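Local coordinates for protein ATP12 ATPase (Paracoccus denitrificans, PDB 2R31) that probably acts as a chaperone in the assembly of the F1 sector of ATP synthase, at residues A[89-102]-A[166-180]. Numbering follows the deposited sequence. Where two conformers were deposited one is given.
Sequences VAAMLGDYGGTDLL and LTALHDLVTLPGSLI
Y96 lays one ring face over V173, whose CG1 stands 3.9 Å from the ring centroid and 23° off the normal, a CH-pi contact offset toward the rim; the sulfur of M92 lies at the ring edge, in plane. The H170 imidazole has T174 CG2 over one face, V89 CG1 near its plane and D171 OD1 at its edge, where ND1 donates a hydrogen bond that fixes the ring's rotation. M92, bent at chi2 and chi3, brings CE to 3.7 Å from H170 NE2. L93 is a knob in the hole formed by L166, L169, H170 and V173: CD1 touches L166 CD1 at 3.8 Å. The axes of helix segments 89-95 and 166-174 are inclined by 31° and come within 10.3 Å. Y96 CB packs on L179 CB, and L179 also reaches L154 and V158 of helix 148-159.

Past G177, the first residue to leave helical phi/psi, with positive phi, the contact turns polar. D100 has CG anti to its own N (chi1 -159°), which carries the carboxylate to the N-terminus of helix 179-186. OD2 takes I180 N on its syn lone pair (2.9 Å); OD1 accepts S178 OG at 2.7 Å and, on its anti lone pair, L102 N, closing an Asx turn. S178, the N-cap residue, also accepts from L181 N through OG. L101 N donates to G177 O (3.0 Å). L102 and I180 pack against helix 110-130. With D100 replaced by alanine, I180 N and S178 OG would probably lose their acceptor and the Asx turn its closing bond. The buried carboxylate is thus gripped at both oxygens, and the helix N-terminus is likely to stabilise its negative charge, tying the chain around D100 to the start of helix 179-186.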
ATOM      1  N   VAL A  89      -1.610  13.332  -4.506  1.00  7.94           N
ATOM      2  CA  VAL A  89      -1.756  11.924  -4.111  1.00  7.45           C
ATOM      3  C   VAL A  89      -2.481  11.829  -2.770  1.00  6.79           C
ATOM      4  O   VAL A  89      -3.355  10.973  -2.583  1.00  7.32           O
ATOM      5  CB  VAL A  89      -0.374  11.231  -4.065  1.00  8.01           C
ATOM      6  CG1 VAL A  89      -0.500   9.803  -3.513  1.00  8.68           C
ATOM      7  CG2 VAL A  89       0.255  11.154  -5.459  1.00  9.47           C
ATOM      8  N   ALA A  90      -2.126  12.713  -1.834  1.00  7.17           N
ATOM      9  CA  ALA A  90      -2.794  12.698  -0.535  1.00  7.12           C
ATOM     10  C   ALA A  90      -4.294  12.956  -0.678  1.00  7.22           C
ATOM     11  O   ALA A  90      -5.121  12.310  -0.009  1.00  7.60           O
ATOM     12  CB  ALA A  90      -2.161  13.702   0.404  1.00  7.93           C
ATOM     13  N   ALA A  91      -4.679  13.907  -1.526  1.00  7.50           N
ATOM     14  CA  ALA A  91      -6.109  14.209  -1.706  1.00  7.73           C
ATOM     15  C   ALA A  91      -6.812  13.015  -2.340  1.00  8.17           C
ATOM     16  O   ALA A  91      -7.920  12.637  -1.949  1.00  8.72           O
ATOM     17  CB  ALA A  91      -6.258  15.437  -2.548  1.00  9.70           C
ATOM     18  N   MET A  92      -6.163  12.389  -3.334  1.00  7.95           N
ATOM     19  CA  MET A  92      -6.753  11.256  -4.020  1.00  7.95           C
ATOM     20  C   MET A  92      -6.988  10.087  -3.065  1.00  7.30           C
ATOM     21  O   MET A  92      -8.054   9.445  -3.080  1.00  8.07           O
ATOM     22  CB  MET A  92      -5.819  10.879  -5.195  1.00  9.15           C
ATOM     23  CG  MET A  92      -6.270   9.684  -6.012  1.00  9.49           C
ATOM     24  SD  MET A  92      -5.862   8.089  -5.345  1.00 11.23           S
ATOM     25  CE  MET A  92      -4.110   8.100  -5.547  1.00 13.84           C
ATOM     26  N   LEU A  93      -5.993   9.784  -2.228  1.00  6.79           N
ATOM     27  CA  LEU A  93      -6.157   8.670  -1.290  1.00  6.86           C
ATOM     28  C   LEU A  93      -7.195   9.032  -0.239  1.00  6.77           C
ATOM     29  O   LEU A  93      -8.053   8.201   0.146  1.00  7.33           O
ATOM     30  CB  LEU A  93      -4.830   8.277  -0.685  1.00  6.48           C
ATOM     31  CG  LEU A  93      -3.836   7.643  -1.636  1.00  6.61           C
ATOM     32  CD1 LEU A  93      -2.489   7.463  -0.961  1.00  7.98           C
ATOM     33  CD2 LEU A  93      -4.359   6.320  -2.198  1.00  7.43           C
ATOM     34  N   GLY A  94      -7.164  10.265   0.264  1.00  7.38           N
ATOM     35  CA  GLY A  94      -8.135  10.689   1.253  1.00  8.19           C
ATOM     36  C   GLY A  94      -9.560  10.606   0.700  1.00  7.85           C
ATOM     37  O   GLY A  94     -10.521  10.354   1.462  1.00  8.72           O
ATOM     38  N   ASP A  95      -9.744  10.850  -0.588  1.00  7.87           N
ATOM     39  CA  ASP A  95     -11.043  10.795  -1.221  1.00  8.76           C
ATOM     40  C   ASP A  95     -11.653   9.395  -1.238  1.00  8.46           C
ATOM     41  O   ASP A  95     -12.880   9.273  -1.383  1.00 10.18           O
ATOM     42  CB  ASP A  95     -10.995  11.288  -2.629  1.00 10.11           C
ATOM     43  CG  ASP A  95     -10.903  12.737  -2.785  1.00 12.14           C
ATOM     44  OD1 ASP A  95     -11.131  13.507  -1.793  1.00 13.02           O
ATOM     45  OD2 ASP A  95     -10.568  13.142  -3.935  1.00 15.97           O
ATOM     46  N   TYR A  96     -10.846   8.344  -1.026  1.00  7.80           N
ATOM     47  CA  TYR A  96     -11.455   7.021  -0.889  1.00  8.25           C
ATOM     48  C   TYR A  96     -12.354   6.939   0.351  1.00  8.32           C
ATOM     49  O   TYR A  96     -13.189   6.046   0.427  1.00  9.31           O
ATOM     50  CB  TYR A  96     -10.390   5.928  -0.841  1.00  7.61           C
ATOM     51  CG  TYR A  96      -9.948   5.410  -2.181  1.00  7.54           C
ATOM     52  CD1 TYR A  96      -9.015   6.085  -2.955  1.00  8.00           C
ATOM     53  CD2 TYR A  96     -10.488   4.238  -2.697  1.00  9.09           C
ATOM     54  CE1 TYR A  96      -8.608   5.618  -4.152  1.00  9.49           C
ATOM     55  CE2 TYR A  96     -10.042   3.751  -3.909  1.00 10.50           C
ATOM     56  CZ  TYR A  96      -9.096   4.464  -4.646  1.00  9.71           C
ATOM     57  OH  TYR A  96      -8.732   3.923  -5.863  1.00 14.04           O
ATOM     58  N   GLY A  97     -12.243   7.869   1.300  1.00  9.02           N
ATOM     59  CA  GLY A  97     -13.239   7.904   2.373  1.00 10.40           C
ATOM     60  C   GLY A  97     -14.658   8.042   1.928  1.00  9.69           C
ATOM     61  O   GLY A  97     -15.568   7.670   2.607  1.00 11.64           O
ATOM     62  N   GLY A  98     -14.859   8.654   0.778  1.00 10.14           N
ATOM     63  CA  GLY A  98     -16.200   8.843   0.198  1.00 11.91           C
ATOM     64  C   GLY A  98     -16.611   7.712  -0.755  1.00 10.87           C
ATOM     65  O   GLY A  98     -17.747   7.747  -1.235  1.00 13.94           O
ATOM     66  N   THR A  99     -15.724   6.771  -1.031  1.00  9.68           N
ATOM     67  CA  THR A  99     -15.924   5.666  -1.937  1.00  9.77           C
ATOM     68  C   THR A  99     -15.323   4.410  -1.330  1.00  9.96           C
ATOM     69  O   THR A  99     -14.537   3.696  -1.966  1.00 13.58           O
ATOM     70  CB  THR A  99     -15.273   5.926  -3.328  1.00 11.16           C
ATOM     71  OG1 THR A  99     -13.841   6.043  -3.223  1.00 11.99           O
ATOM     72  CG2 THR A  99     -15.790   7.172  -4.028  1.00 14.22           C
ATOM     73  N   ASP A 100     -15.630   4.151  -0.047  1.00  7.81           N
ATOM     74  CA  ASP A 100     -14.931   3.110   0.654  1.00  7.26           C
ATOM     75  C   ASP A 100     -15.643   1.770   0.500  1.00  7.02           C
ATOM     76  O   ASP A 100     -16.857   1.686   0.752  1.00  8.28           O
ATOM     77  CB  ASP A 100     -14.785   3.486   2.154  1.00  7.21           C
ATOM     78  CG  ASP A 100     -13.658   2.716   2.808  1.00  7.14           C
ATOM     79  OD1 ASP A 100     -13.801   1.471   2.976  1.00  7.63           O
ATOM     80  OD2 ASP A 100     -12.633   3.369   3.126  1.00  7.22           O
ATOM     81  N   LEU A 101     -14.895   0.710   0.182  1.00  6.80           N
ATOM     82  CA  LEU A 101     -15.443  -0.643   0.149  1.00  7.04           C
ATOM     83  C   LEU A 101     -16.354  -0.928   1.350  1.00  7.33           C
ATOM     84  O   LEU A 101     -17.386  -1.581   1.219  1.00  8.91           O
ATOM     85  CB  LEU A 101     -14.262  -1.626   0.158  1.00  7.25           C
ATOM     86  CG  LEU A 101     -14.610  -3.095  -0.006  1.00  8.31           C
ATOM     87  CD1 LEU A 101     -14.934  -3.417  -1.473  1.00  9.67           C
ATOM     88  CD2 LEU A 101     -13.451  -3.978   0.479  1.00  9.87           C
ATOM     89  N   LEU A 102     -15.922  -0.499   2.538  1.00  7.24           N
ATOM     90  CA  LEU A 102     -16.601  -0.888   3.764  0.58  7.86           C
ATOM     91  C   LEU A 102     -17.964  -0.202   3.913  1.00  8.43           C
ATOM     92  O   LEU A 102     -18.775  -0.636   4.767  1.00 10.14           O
ATOM     93  CB  LEU A 102     -15.772  -0.623   4.993  0.58  8.03           C
ATOM     94  CG  LEU A 102     -14.342  -1.136   5.022  0.58  8.72           C
ATOM     95  CD1 LEU A 102     -13.816  -1.047   6.457  0.58 11.81           C
ATOM     96  CD2 LEU A 102     -14.189  -2.572   4.507  0.58  9.72           C
ATOM     97  N   LEU A 166       3.186   7.868   2.771  1.00  6.00           N
ATOM     98  CA  LEU A 166       2.090   7.987   1.820  1.00  5.94           C
ATOM     99  C   LEU A 166       2.238   6.994   0.671  1.00  5.62           C
ATOM    100  O   LEU A 166       1.269   6.413   0.192  1.00  5.87           O
ATOM    101  CB  LEU A 166       2.044   9.444   1.287  1.00  6.38           C
ATOM    102  CG  LEU A 166       0.826   9.781   0.435  1.00  6.73           C
ATOM    103  CD1 LEU A 166      -0.459   9.742   1.233  1.00  7.53           C
ATOM    104  CD2 LEU A 166       0.982  11.154  -0.229  1.00  8.31           C
ATOM    105  N   THR A 167       3.498   6.807   0.231  1.00  5.73           N
ATOM    106  CA  THR A 167       3.800   5.827  -0.819  1.00  5.94           C
ATOM    107  C   THR A 167       3.369   4.435  -0.369  1.00  5.51           C
ATOM    108  O   THR A 167       2.736   3.711  -1.129  1.00  6.33           O
ATOM    109  CB  THR A 167       5.284   5.864  -1.169  1.00  6.35           C
ATOM    110  OG1 THR A 167       5.632   7.179  -1.637  1.00  7.13           O
ATOM    111  CG2 THR A 167       5.599   4.869  -2.280  1.00  7.19           C
ATOM    112  N   ALA A 168       3.719   4.063   0.854  1.00  5.45           N
ATOM    113  CA  ALA A 168       3.335   2.761   1.400  1.00  5.78           C
ATOM    114  C   ALA A 168       1.799   2.624   1.485  1.00  5.39           C
ATOM    115  O   ALA A 168       1.226   1.590   1.165  1.00  6.33           O
ATOM    116  CB  ALA A 168       3.925   2.553   2.774  1.00  6.41           C
ATOM    117  N   LEU A 169       1.121   3.685   1.957  1.00  5.45           N
ATOM    118  CA  LEU A 169      -0.335   3.646   2.085  1.00  5.56           C
ATOM    119  C   LEU A 169      -1.003   3.362   0.757  1.00  5.12           C
ATOM    120  O   LEU A 169      -2.053   2.707   0.697  1.00  5.94           O
ATOM    121  CB  LEU A 169      -0.849   4.955   2.696  1.00  5.72           C
ATOM    122  CG  LEU A 169      -2.352   5.038   2.852  1.00  5.67           C
ATOM    123  CD1 LEU A 169      -2.873   4.006   3.851  1.00  6.30           C
ATOM    124  CD2 LEU A 169      -2.804   6.434   3.259  1.00  7.13           C
ATOM    125  N   HIS A 170      -0.461   3.922  -0.324  1.00  5.81           N
ATOM    126  CA  HIS A 170      -1.142   3.942  -1.605  1.00  5.93           C
ATOM    127  C   HIS A 170      -1.798   2.616  -1.957  1.00  6.03           C
ATOM    128  O   HIS A 170      -3.034   2.579  -2.149  1.00  6.64           O
ATOM    129  CB  HIS A 170      -0.147   4.417  -2.685  1.00  6.66           C
ATOM    130  CG  HIS A 170      -0.761   4.590  -4.027  1.00  7.29           C
ATOM    131  ND1 HIS A 170      -1.048   3.527  -4.845  1.00  8.43           N
ATOM    132  CD2 HIS A 170      -1.176   5.660  -4.696  1.00  9.87           C
ATOM    133  CE1 HIS A 170      -1.616   4.033  -5.980  1.00  9.90           C
ATOM    134  NE2 HIS A 170      -1.706   5.347  -5.933  1.00 10.84           N
ATOM    135  N   ASP A 171      -1.028   1.560  -2.119  1.00  5.97           N
ATOM    136  CA  ASP A 171      -1.622   0.281  -2.584  1.00  6.21           C
ATOM    137  C   ASP A 171      -2.479  -0.385  -1.521  1.00  5.74           C
ATOM    138  O   ASP A 171      -3.381  -1.163  -1.827  1.00  6.46           O
ATOM    139  CB  ASP A 171      -0.545  -0.673  -3.069  1.00  7.44           C
ATOM    140  CG  ASP A 171       0.112  -0.275  -4.359  1.00  9.18           C
ATOM    141  OD1 ASP A 171      -0.262   0.747  -4.972  1.00 11.04           O
ATOM    142  OD2 ASP A 171       1.017  -1.054  -4.747  1.00 13.16           O
ATOM    143  N   LEU A 172      -2.198  -0.106  -0.237  1.00  5.46           N
ATOM    144  CA  LEU A 172      -3.039  -0.591   0.854  1.00  5.58           C
ATOM    145  C   LEU A 172      -4.446  -0.012   0.797  1.00  5.57           C
ATOM    146  O   LEU A 172      -5.369  -0.601   1.365  1.00  6.98           O
ATOM    147  CB  LEU A 172      -2.364  -0.311   2.204  1.00  5.54           C
ATOM    148  CG  LEU A 172      -1.082  -1.075   2.441  1.00  5.93           C
ATOM    149  CD1 LEU A 172      -0.349  -0.488   3.663  1.00  7.21           C
ATOM    150  CD2 LEU A 172      -1.276  -2.558   2.580  1.00  7.74           C
ATOM    151  N   VAL A 173      -4.621   1.116   0.112  1.00  5.17           N
ATOM    152  CA  VAL A 173      -5.912   1.713  -0.147  1.00  5.21           C
ATOM    153  C   VAL A 173      -6.470   1.274  -1.495  1.00  5.34           C
ATOM    154  O   VAL A 173      -7.592   0.819  -1.613  1.00  6.12           O
ATOM    155  CB  VAL A 173      -5.846   3.264  -0.087  1.00  5.44           C
ATOM    156  CG1 VAL A 173      -7.141   3.914  -0.524  1.00  6.21           C
ATOM    157  CG2 VAL A 173      -5.453   3.689   1.328  1.00  6.26           C
ATOM    158  N   THR A 174      -5.669   1.462  -2.568  1.00  6.11           N
ATOM    159  CA  THR A 174      -6.220   1.298  -3.914  1.00  7.17           C
ATOM    160  C   THR A 174      -6.486  -0.124  -4.279  1.00  7.42           C
ATOM    161  O   THR A 174      -7.459  -0.403  -5.038  1.00  8.73           O
ATOM    162  CB  THR A 174      -5.334   1.992  -4.982  1.00  8.45           C
ATOM    163  OG1 THR A 174      -4.058   1.349  -4.956  1.00  8.70           O
ATOM    164  CG2 THR A 174      -5.153   3.461  -4.706  1.00  9.18           C
ATOM    165  N   LEU A 175      -5.691  -1.078  -3.832  0.66  6.94           N
ATOM    166  CA  LEU A 175      -5.914  -2.447  -4.278  0.66  8.50           C
ATOM    167  C   LEU A 175      -7.186  -3.003  -3.640  0.66  7.70           C
ATOM    168  O   LEU A 175      -8.065  -3.510  -4.379  0.66  9.66           O
ATOM    169  CB  LEU A 175      -4.635  -3.278  -4.127  0.66  9.80           C
ATOM    170  CG  LEU A 175      -3.360  -2.676  -4.764  0.66  8.96           C
ATOM    171  CD1 LEU A 175      -2.170  -3.589  -4.515  0.66 10.56           C
ATOM    172  CD2 LEU A 175      -3.515  -2.367  -6.249  0.66 13.19           C
ATOM    173  N   PRO A 176      -7.450  -2.911  -2.315  1.00  7.25           N
ATOM    174  CA  PRO A 176      -8.737  -3.334  -1.815  1.00  8.36           C
ATOM    175  C   PRO A 176      -9.863  -2.348  -2.058  1.00  7.40           C
ATOM    176  O   PRO A 176     -11.046  -2.678  -1.940  1.00  9.37           O
ATOM    177  CB  PRO A 176      -8.455  -3.512  -0.323  1.00  9.56           C
ATOM    178  CG  PRO A 176      -7.380  -2.511   0.026  1.00 10.04           C
ATOM    179  CD  PRO A 176      -6.490  -2.586  -1.240  1.00  7.57           C
ATOM    180  N   GLY A 177      -9.513  -1.097  -2.370  1.00  6.90           N
ATOM    181  CA  GLY A 177     -10.513  -0.051  -2.556  1.00  7.18           C
ATOM    182  C   GLY A 177     -11.097   0.519  -1.283  1.00  6.32           C
ATOM    183  O   GLY A 177     -12.292   0.872  -1.249  1.00  7.11           O
ATOM    184  N   SER A 178     -10.297   0.651  -0.252  1.00  6.40           N
ATOM    185  CA  SER A 178     -10.756   1.099   1.047  1.00  5.84           C
ATOM    186  C   SER A 178      -9.693   1.959   1.725  1.00  5.54           C
ATOM    187  O   SER A 178      -8.597   1.482   2.029  1.00  5.91           O
ATOM    188  CB  SER A 178     -11.067  -0.089   1.956  1.00  6.44           C
ATOM    189  OG  SER A 178     -11.424   0.320   3.253  1.00  6.65           O
ATOM    190  N   LEU A 179     -10.056   3.227   2.013  1.00  5.79           N
ATOM    191  CA  LEU A 179      -9.180   4.018   2.878  1.00  5.33           C
ATOM    192  C   LEU A 179      -9.143   3.460   4.276  1.00  5.37           C
ATOM    193  O   LEU A 179      -8.071   3.473   4.902  1.00  6.15           O
ATOM    194  CB  LEU A 179      -9.665   5.496   2.880  1.00  5.98           C
ATOM    195  CG  LEU A 179      -8.804   6.408   3.744  1.00  5.99           C
ATOM    196  CD1 LEU A 179      -7.373   6.459   3.305  1.00  6.54           C
ATOM    197  CD2 LEU A 179      -9.414   7.816   3.727  1.00  8.10           C
ATOM    198  N   ILE A 180     -10.285   3.011   4.810  1.00  5.71           N
ATOM    199  CA  ILE A 180     -10.282   2.499   6.177  1.00  6.09           C
ATOM    200  C   ILE A 180      -9.357   1.293   6.320  1.00  5.76           C
ATOM    201  O   ILE A 180      -8.593   1.211   7.298  1.00  6.19           O
ATOM    202  CB  ILE A 180     -11.694   2.204   6.667  1.00  7.38           C
ATOM    203  CG1 ILE A 180     -12.587   3.458   6.617  1.00  8.83           C
ATOM    204  CG2 ILE A 180     -11.671   1.589   8.062  1.00  8.47           C
ATOM    205  CD1 ILE A 180     -11.963   4.739   7.226  1.00 11.41           C
TER